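Cellulase (Xanthomonas axonopodis pv. citri, PDB 5HOS) is an endo-beta-1,4-glucanase of glycosyl hydrolase family 5 that probably cleaves internal beta-1,4 bonds of cellulose-like glucans. Local coordinates at residues A[98-103]-A[144-149]; A[224-229]-A[254-259]; A[270-275]-A[282-287]. All blocks are in the same frame, centred on the assembly; numbering follows the deposited sequence.

Contact 1. Residues A[98-103]-A[144-149]; sequences QAVANA and IAFKSD
The ring of Phe146 meets one branch of Val100. Val100 CG2 comes to Phe146 CE1 at 4.0 Å, against one corner of the ring. The ring is also the partner of Arg97 in a cation-pi contact, and Leu93, Ile96, Val152 and Phe154 also touch it. The second flat group is the carboxylate of Asp149. Its OD2 lies 4.3 Å from Val100 CG1, with no hydrogen bond between the segments. That oxygen is paired instead with Lys104 in a salt bridge, while OD1 accepts the backbone N of Ala151. The two methyls of Val100 thus divide the work. CG1 is anti to the backbone N (chi1 172°) and lies near the acid; CG2, beside that N, meets the ring. The side chains of Val100 and Phe146 pass one another, running opposite ways.

The fold is a TIM barrel, (beta/alpha)8. Helices 90-105 and 132-145 are successive members of its outer layer, and this contact joins the first to the turn that follows the second. The helical backbone ends before Phe146, which opens a type II turn to Asp149, closed by Asp149 N to Phe146 O at 3.1 Å. Ser148, with phi 61°, takes the third place of that turn.

The turn has outside help. Asn186 binds Phe146 O through ND2 and Ser148 N through OD1. Arg97 NH1 also bonds to Ala145 O at the helix end. Val152 of strand 152-155 touches both Val100 and Phe146 from the barrel wall.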
loop_
_atom_site.group_PDB
_atom_site.type_symbol
_atom_site.label_atom_id
_atom_site.label_comp_id
_atom_site.label_asym_id
_atom_site.label_seq_id
_atom_site.Cartn_x
_atom_site.Cartn_y
_atom_site.Cartn_z
ATOM N N GLN A 98 -13.173 -13.219 0.688
ATOM C CA GLN A 98 -13.262 -13.559 2.106
ATOM C C GLN A 98 -12.564 -12.513 2.984
ATOM O O GLN A 98 -13.054 -12.187 4.065
ATOM C CB GLN A 98 -12.640 -14.929 2.388
ATOM C CG GLN A 98 -12.992 -15.486 3.766
ATOM C CD GLN A 98 -14.481 -15.797 3.919
ATOM O OE1 GLN A 98 -15.091 -16.400 3.042
ATOM N NE2 GLN A 98 -15.067 -15.396 5.042
ATOM N N ALA A 99 -11.400 -12.040 2.538
ATOM C CA ALA A 99 -10.664 -10.990 3.234
ATOM C C ALA A 99 -11.505 -9.725 3.341
ATOM O O ALA A 99 -11.603 -9.146 4.416
ATOM C CB ALA A 99 -9.338 -10.690 2.539
ATOM N N VAL A 100 -12.132 -9.328 2.237
ATOM C CA VAL A 100 -13.035 -8.165 2.229
ATOM C C VAL A 100 -14.215 -8.376 3.189
ATOM O O VAL A 100 -14.558 -7.469 3.952
ATOM C CB VAL A 100 -13.523 -7.826 0.796
ATOM C CG1 VAL A 100 -14.614 -6.760 0.808
ATOM C CG2 VAL A 100 -12.358 -7.354 -0.065
ATOM N N ALA A 101 -14.826 -9.562 3.153
ATOM C CA ALA A 101 -15.926 -9.883 4.069
ATOM C C ALA A 101 -15.475 -9.848 5.533
ATOM O O ALA A 101 -16.134 -9.251 6.372
ATOM C CB ALA A 101 -16.539 -11.231 3.721
ATOM N N ASN A 102 -14.324 -10.460 5.820
ATOM C CA ASN A 102 -13.744 -10.420 7.157
ATOM C C ASN A 102 -13.491 -8.988 7.636
ATOM O O ASN A 102 -13.802 -8.648 8.776
ATOM C CB ASN A 102 -12.419 -11.193 7.204
ATOM C CG ASN A 102 -12.600 -12.701 7.126
ATOM O OD1 ASN A 102 -13.678 -13.227 7.354
ATOM N ND2 ASN A 102 -11.518 -13.404 6.812
ATOM N N ALA A 103 -12.960 -8.153 6.744
ATOM C CA ALA A 103 -12.701 -6.756 7.058
ATOM C C ALA A 103 -13.999 -6.015 7.346
ATOM O O ALA A 103 -14.090 -5.279 8.336
ATOM C CB ALA A 103 -11.964 -6.085 5.920
ATOM N N ILE A 144 -14.295 -4.906 -11.950
ATOM C CA ILE A 144 -15.598 -5.553 -12.122
ATOM C C ILE A 144 -15.953 -6.385 -10.884
ATOM O O ILE A 144 -17.070 -6.293 -10.389
ATOM C CB ILE A 144 -15.663 -6.398 -13.426
ATOM C CG1 ILE A 144 -15.644 -5.462 -14.647
ATOM C CG2 ILE A 144 -16.918 -7.272 -13.461
ATOM C CD1 ILE A 144 -15.276 -6.126 -15.961
ATOM N N ALA A 145 -15.002 -7.180 -10.395
ATOM C CA ALA A 145 -15.243 -8.059 -9.253
ATOM C C ALA A 145 -15.654 -7.311 -7.987
ATOM O O ALA A 145 -16.470 -7.817 -7.227
ATOM C CB ALA A 145 -14.019 -8.919 -8.968
ATOM N N PHE A 146 -15.093 -6.117 -7.777
ATOM C CA PHE A 146 -15.363 -5.308 -6.587
ATOM C C PHE A 146 -15.985 -3.969 -6.916
ATOM O O PHE A 146 -15.807 -3.009 -6.162
ATOM C CB PHE A 146 -14.077 -5.138 -5.788
ATOM C CG PHE A 146 -13.563 -6.434 -5.253
ATOM C CD1 PHE A 146 -14.205 -7.049 -4.178
ATOM C CD2 PHE A 146 -12.485 -7.068 -5.846
ATOM C CE1 PHE A 146 -13.765 -8.265 -3.697
ATOM C CE2 PHE A 146 -12.038 -8.284 -5.359
ATOM C CZ PHE A 146 -12.680 -8.878 -4.289
ATOM N N LYS A 147 -16.751 -3.940 -8.009
ATOM C CA LYS A 147 -17.282 -2.692 -8.591
ATOM C C LYS A 147 -18.054 -1.861 -7.589
ATOM O O LYS A 147 -19.120 -2.260 -7.122
ATOM C CB LYS A 147 -18.175 -2.982 -9.802
ATOM C CG LYS A 147 -18.705 -1.716 -10.488
ATOM C CD LYS A 147 -19.469 -2.042 -11.761
ATOM C CE LYS A 147 -20.241 -0.835 -12.263
ATOM N NZ LYS A 147 -20.817 -1.097 -13.614
ATOM N N SER A 148 -17.482 -0.712 -7.262
ATOM C CA SER A 148 -18.109 0.307 -6.436
ATOM C C SER A 148 -18.454 -0.155 -5.014
ATOM O O SER A 148 -19.305 0.428 -4.357
ATOM C CB SER A 148 -19.342 0.884 -7.148
ATOM O OG SER A 148 -18.986 1.381 -8.414
ATOM N N ASP A 149 -17.762 -1.179 -4.536
ATOM C CA ASP A 149 -17.898 -1.631 -3.177
ATOM C C ASP A 149 -17.045 -0.683 -2.345
ATOM O O ASP A 149 -15.825 -0.699 -2.436
ATOM C CB ASP A 149 -17.412 -3.075 -3.065
ATOM C CG ASP A 149 -17.554 -3.644 -1.662
ATOM O OD1 ASP A 149 -17.539 -2.878 -0.686
ATOM O OD2 ASP A 149 -17.669 -4.883 -1.535
#

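Contact 2. Residues A[224-229]-A[254-259]; sequences YAIEAH and RSFTEW
Phe256 pushes the far end of its ring against two outward side chains of strand 224-229. Ala228 is the shallow place. Its CB lies 3.6 Å from Phe256 CE2 and 3.8 Å from Phe256 CZ. Ile226 is the bump next to it. Ile226 CG2 reaches Phe256 CZ at 3.8 Å, at the ring edge and in the plane. The ring end therefore fits the step between a small alanine and a branched isoleucine. Phe256 extends there because its CG is anti to the backbone N (chi1 -178°), which throws the ring out from the helix toward the strand.

The other branch of Ile226 serves a second aromatic. Ile226 CG1 stands at the edge of Trp259, 4.3 Å from CZ3, a looser touch. Phe256 and Trp259 are three residues apart on one flank of the helix, and Ile226 has a branch for each. Trp201 also touches Ile226 and meets Trp259 edge-to-face. Trp259 NE1 is bonded to Ala211 O, which helps fix how the indole is turned.

Glu227 points away from the helix. Its OE2 receives His229 NE2 at 2.8 Å through the anti lone pair, with the oxygen near the imidazole plane. Arg72 forms a salt bridge to that same oxygen, and His229 ND1 bonds to Glu159.

The axes of segments 224-229 and 254-259 run antiparallel (177°), 11.3 Å apart at their closest. This is the first half of a beta-alpha-beta crossover, strand 224-231 to helix 248-262 to strand 267-273, the repeating element of a TIM barrel.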
loop_
_atom_site.group_PDB
_atom_site.type_symbol
_atom_site.label_atom_id
_atom_site.label_comp_id
_atom_site.label_asym_id
_atom_site.label_seq_id
_atom_site.Cartn_x
_atom_site.Cartn_y
_atom_site.Cartn_z
ATOM N N TYR A 224 -9.043 9.554 -6.080
ATOM C CA TYR A 224 -7.756 8.871 -5.975
ATOM C C TYR A 224 -6.842 9.592 -5.008
ATOM O O TYR A 224 -7.115 10.717 -4.594
ATOM C CB TYR A 224 -7.101 8.773 -7.356
ATOM C CG TYR A 224 -6.550 10.079 -7.905
ATOM C CD1 TYR A 224 -7.393 11.060 -8.435
ATOM C CD2 TYR A 224 -5.185 10.331 -7.897
ATOM C CE1 TYR A 224 -6.879 12.249 -8.948
ATOM C CE2 TYR A 224 -4.666 11.507 -8.402
ATOM C CZ TYR A 224 -5.514 12.468 -8.922
ATOM O OH TYR A 224 -4.960 13.624 -9.417
ATOM N N ALA A 225 -5.762 8.919 -4.628
ATOM C CA ALA A 225 -4.692 9.541 -3.870
ATOM C C ALA A 225 -3.379 9.000 -4.387
ATOM O O ALA A 225 -3.336 7.918 -4.964
ATOM C CB ALA A 225 -4.836 9.258 -2.380
ATOM N N ILE A 226 -2.328 9.788 -4.194
ATOM C CA ILE A 226 -0.974 9.388 -4.546
ATOM C C ILE A 226 -0.426 8.571 -3.388
ATOM O O ILE A 226 -0.414 9.024 -2.245
ATOM C CB ILE A 226 -0.068 10.613 -4.799
ATOM C CG1 ILE A 226 -0.657 11.515 -5.896
ATOM C CG2 ILE A 226 1.354 10.176 -5.146
ATOM C CD1 ILE A 226 -0.910 10.822 -7.224
ATOM N N GLU A 227 0.049 7.375 -3.698
ATOM C CA GLU A 227 0.582 6.462 -2.701
ATOM C C GLU A 227 2.071 6.690 -2.593
ATOM O O GLU A 227 2.770 6.635 -3.598
ATOM C CB GLU A 227 0.314 5.019 -3.104
ATOM C CG GLU A 227 1.010 3.994 -2.211
ATOM C CD GLU A 227 0.586 2.567 -2.458
ATOM O OE1 GLU A 227 -0.526 2.352 -2.938
ATOM O OE2 GLU A 227 1.371 1.644 -2.145
ATOM N N ALA A 228 2.535 6.945 -1.374
ATOM C CA ALA A 228 3.948 7.067 -1.063
ATOM C C ALA A 228 4.321 6.113 0.055
ATOM O O ALA A 228 3.482 5.740 0.875
ATOM C CB ALA A 228 4.267 8.489 -0.651
ATOM N N HIS A 229 5.581 5.683 0.057
ATOM C CA HIS A 229 6.126 4.859 1.125
ATOM C C HIS A 229 7.251 5.632 1.802
ATOM O O HIS A 229 7.916 6.446 1.164
ATOM C CB HIS A 229 6.665 3.547 0.559
ATOM C CG HIS A 229 5.611 2.658 -0.029
ATOM N ND1 HIS A 229 5.890 1.389 -0.476
ATOM C CD2 HIS A 229 4.293 2.856 -0.273
ATOM C CE1 HIS A 229 4.790 0.837 -0.951
ATOM N NE2 HIS A 229 3.803 1.707 -0.836
ATOM N N ARG A 254 8.179 16.250 4.176
ATOM C CA ARG A 254 7.876 17.674 3.971
ATOM C C ARG A 254 7.742 18.106 2.494
ATOM O O ARG A 254 6.731 18.712 2.122
ATOM C CB ARG A 254 8.889 18.562 4.699
ATOM C CG ARG A 254 8.436 20.008 4.820
ATOM C CD ARG A 254 9.417 20.842 5.636
ATOM N NE ARG A 254 9.371 20.551 7.073
ATOM C CZ ARG A 254 8.392 20.914 7.909
ATOM N NH1 ARG A 254 7.312 21.587 7.488
ATOM N NH2 ARG A 254 8.488 20.590 9.192
ATOM N N SER A 255 8.741 17.823 1.657
ATOM C CA SER A 255 8.671 18.290 0.256
ATOM C C SER A 255 7.542 17.591 -0.509
ATOM O O SER A 255 6.825 18.235 -1.269
ATOM C CB SER A 255 10.017 18.195 -0.478
ATOM O OG SER A 255 10.486 16.869 -0.591
ATOM N N PHE A 256 7.341 16.299 -0.260
ATOM C CA PHE A 256 6.213 15.569 -0.860
ATOM C C PHE A 256 4.874 16.209 -0.494
ATOM O O PHE A 256 3.998 16.378 -1.354
ATOM C CB PHE A 256 6.249 14.099 -0.440
ATOM C CG PHE A 256 5.158 13.262 -1.049
ATOM C CD1 PHE A 256 5.116 13.034 -2.417
ATOM C CD2 PHE A 256 4.162 12.708 -0.252
ATOM C CE1 PHE A 256 4.101 12.268 -2.983
ATOM C CE2 PHE A 256 3.148 11.931 -0.809
ATOM C CZ PHE A 256 3.116 11.717 -2.177
ATOM N N THR A 257 4.741 16.597 0.774
ATOM C CA THR A 257 3.524 17.236 1.271
ATOM C C THR A 257 3.216 18.541 0.528
ATOM O O THR A 257 2.083 18.756 0.073
ATOM C CB THR A 257 3.610 17.445 2.797
ATOM O OG1 THR A 257 3.745 16.160 3.433
ATOM C CG2 THR A 257 2.372 18.129 3.328
ATOM N N GLU A 258 4.211 19.404 0.380
ATOM C CA GLU A 258 4.000 20.657 -0.357
ATOM C C GLU A 258 3.769 20.410 -1.865
ATOM O O GLU A 258 3.025 21.154 -2.513
ATOM C CB GLU A 258 5.156 21.635 -0.111
ATOM C CG GLU A 258 4.901 23.042 -0.650
ATOM C CD GLU A 258 3.639 23.700 -0.109
ATOM O OE1 GLU A 258 2.996 24.458 -0.881
ATOM O OE2 GLU A 258 3.292 23.452 1.070
ATOM N N TRP A 259 4.403 19.373 -2.412
ATOM C CA TRP A 259 4.151 18.960 -3.797
ATOM C C TRP A 259 2.672 18.585 -3.977
ATOM O O TRP A 259 2.040 19.018 -4.948
ATOM C CB TRP A 259 5.055 17.776 -4.209
ATOM C CG TRP A 259 4.858 17.365 -5.643
ATOM C CD1 TRP A 259 5.507 17.857 -6.738
ATOM C CD2 TRP A 259 3.929 16.389 -6.133
ATOM N NE1 TRP A 259 5.042 17.248 -7.882
ATOM C CE2 TRP A 259 4.076 16.341 -7.541
ATOM C CE3 TRP A 259 2.992 15.540 -5.519
ATOM C CZ2 TRP A 259 3.326 15.473 -8.348
ATOM C CZ3 TRP A 259 2.239 14.682 -6.325
ATOM C CH2 TRP A 259 2.412 14.661 -7.726
#

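Contact 3. Residues A[270-275]-A[282-287]; sequences AEFGTG and LALNGM
Leu284 is touched from the strand side by both Phe272 and Thr274. Leu284 CD1 sits at the ring edge of Phe272, in its plane, 3.7 Å from CE2. The two side chains cross at about a right angle. The other branch, Leu284 CD2, lies 3.6 Å from Thr274 OG1, and Leu284 CB is 3.8 Å from that same oxygen. These are packing contacts of a hydroxyl against carbon. Met287 adds its terminal methyl: CE reaches Phe272 CD2 at 4.0 Å. No hydrogen bond links the segments.

Phe272 CG lies between the backbone N and the carbonyl carbon (chi1 66°), and the ring it carries presents its CD2-CE2 edge to Leu284. Met287 runs extended until it bends at chi3 (33°), which turns CE to the phenyl ring. Leu284 and Met287 are three residues apart, so they point from one flank of the helix. Thr274 and Leu284 have the closest CA atoms of the two segments, 6.9 Å apart.

A second shell holds the ring of Phe272. Trp303 meets it edge-to-face, and the plane of Trp301 stands at about 90° to it. Trp303 also touches Thr274 and Leu284. Gln329 NE2 bonds to Thr274 O. Glu271 belongs to a different neighbourhood, where Arg72 and Tyr231 bind its carboxylate.

Strand 267-273 and helix 278-293 begin a beta-alpha-beta unit that ends in strand 298-306, the next strand of the barrel. On its flank the helix meets helix 330-341, where Leu284 and Asn285 touch Ile332 and Asn285 OD1 bonds to Arg336.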
loop_
_atom_site.group_PDB
_atom_site.type_symbol
_atom_site.label_atom_id
_atom_site.label_comp_id
_atom_site.label_asym_id
_atom_site.label_seq_id
_atom_site.Cartn_x
_atom_site.Cartn_y
_atom_site.Cartn_z
ATOM N N ALA A 270 1.133 4.413 2.351
ATOM C CA ALA A 270 0.683 3.017 2.374
ATOM C C ALA A 270 1.674 2.051 3.024
ATOM O O ALA A 270 1.298 0.928 3.361
ATOM C CB ALA A 270 0.334 2.535 0.977
ATOM N N GLU A 271 2.935 2.465 3.144
ATOM C CA GLU A 271 3.914 1.725 3.935
ATOM C C GLU A 271 4.771 2.708 4.696
ATOM O O GLU A 271 5.266 3.687 4.121
ATOM C CB GLU A 271 4.847 0.874 3.069
ATOM C CG GLU A 271 4.188 -0.290 2.353
ATOM C CD GLU A 271 5.180 -1.267 1.746
ATOM O OE1 GLU A 271 6.385 -1.198 2.091
ATOM O OE2 GLU A 271 4.746 -2.114 0.920
ATOM N N PHE A 272 4.931 2.424 5.986
ATOM C CA PHE A 272 5.932 3.060 6.841
ATOM C C PHE A 272 6.097 2.170 8.056
ATOM O O PHE A 272 5.184 1.410 8.405
ATOM C CB PHE A 272 5.510 4.468 7.270
ATOM C CG PHE A 272 4.305 4.496 8.168
ATOM C CD1 PHE A 272 3.033 4.212 7.665
ATOM C CD2 PHE A 272 4.436 4.789 9.519
ATOM C CE1 PHE A 272 1.925 4.220 8.493
ATOM C CE2 PHE A 272 3.327 4.812 10.343
ATOM C CZ PHE A 272 2.071 4.525 9.836
ATOM N N GLY A 273 7.257 2.261 8.691
ATOM C CA GLY A 273 7.542 1.457 9.866
ATOM C C GLY A 273 8.734 1.999 10.610
ATOM O O GLY A 273 9.553 2.713 10.042
ATOM N N THR A 274 8.822 1.638 11.882
ATOM C CA THR A 274 9.885 2.092 12.790
ATOM C C THR A 274 10.106 1.001 13.830
ATOM O O THR A 274 9.157 0.305 14.216
ATOM C CB THR A 274 9.550 3.416 13.528
ATOM O OG1 THR A 274 8.333 3.283 14.278
ATOM C CG2 THR A 274 9.428 4.586 12.562
ATOM N N GLY A 275 11.353 0.839 14.267
ATOM C CA GLY A 275 11.671 -0.145 15.282
ATOM C C GLY A 275 11.333 0.368 16.666
ATOM O O GLY A 275 10.908 1.514 16.835
ATOM N N LEU A 282 9.755 8.872 19.074
ATOM C CA LEU A 282 9.593 10.312 18.830
ATOM C C LEU A 282 9.318 10.610 17.360
ATOM O O LEU A 282 8.412 11.385 17.043
ATOM C CB LEU A 282 10.829 11.094 19.280
ATOM C CG LEU A 282 11.049 11.174 20.794
ATOM C CD1 LEU A 282 12.455 11.664 21.109
ATOM C CD2 LEU A 282 10.007 12.072 21.456
ATOM N N ALA A 283 10.098 9.988 16.478
ATOM C CA ALA A 283 9.927 10.152 15.018
ATOM C C ALA A 283 8.554 9.695 14.533
ATOM O O ALA A 283 7.899 10.393 13.750
ATOM C CB ALA A 283 11.022 9.407 14.267
ATOM N N LEU A 284 8.116 8.533 15.019
ATOM C CA LEU A 284 6.822 7.978 14.638
ATOM C C LEU A 284 5.688 8.907 15.058
ATOM O O LEU A 284 4.853 9.279 14.228
ATOM C CB LEU A 284 6.621 6.589 15.246
ATOM C CG LEU A 284 5.293 5.885 14.956
ATOM C CD1 LEU A 284 5.090 5.714 13.459
ATOM C CD2 LEU A 284 5.249 4.538 15.661
ATOM N N ASN A 285 5.668 9.275 16.343
ATOM C CA ASN A 285 4.681 10.228 16.874
ATOM C C ASN A 285 4.618 11.516 16.078
ATOM O O ASN A 285 3.535 11.990 15.722
ATOM C CB ASN A 285 4.985 10.581 18.342
ATOM C CG ASN A 285 4.081 9.859 19.308
ATOM O OD1 ASN A 285 2.873 10.077 19.300
ATOM N ND2 ASN A 285 4.655 8.994 20.148
ATOM N N GLY A 286 5.793 12.080 15.819
ATOM C CA GLY A 286 5.899 13.311 15.056
ATOM C C GLY A 286 5.350 13.180 13.651
ATOM O O GLY A 286 4.605 14.051 13.184
ATOM N N MET A 287 5.703 12.088 12.979
ATOM C CA MET A 287 5.256 11.885 11.597
ATOM C C MET A 287 3.746 11.703 11.520
ATOM O O MET A 287 3.104 12.257 10.635
ATOM C CB MET A 287 5.969 10.696 10.964
ATOM C CG MET A 287 5.810 10.624 9.453
ATOM S SD MET A 287 6.752 9.306 8.666
ATOM C CE MET A 287 6.739 8.021 9.919
#

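How the contacts relate
All three contacts lie in one TIM barrel: contacts 2 and 3 join a strand to its following helix, contact 1 joins a helix to the turn after the next one. Contacts 2 and 3 are neighbours, with centres about 15 Å apart. Their strands lie side by side, and Ala228 O is 3.1 Å from Ala270 N, a probable hydrogen bond. Contact 1 lies across the chain's centre, about 26 Å from contact 2 and about 29 Å from contact 3, centre to centre. Inside the barrel Arg72 bridges Glu227 and Glu271. Family 5 enzymes carry two catalytic glutamates at the C-terminal ends of strands 4 and 7; the positions of Glu159 and Glu271 are consistent with those roles, which are inferred from the family.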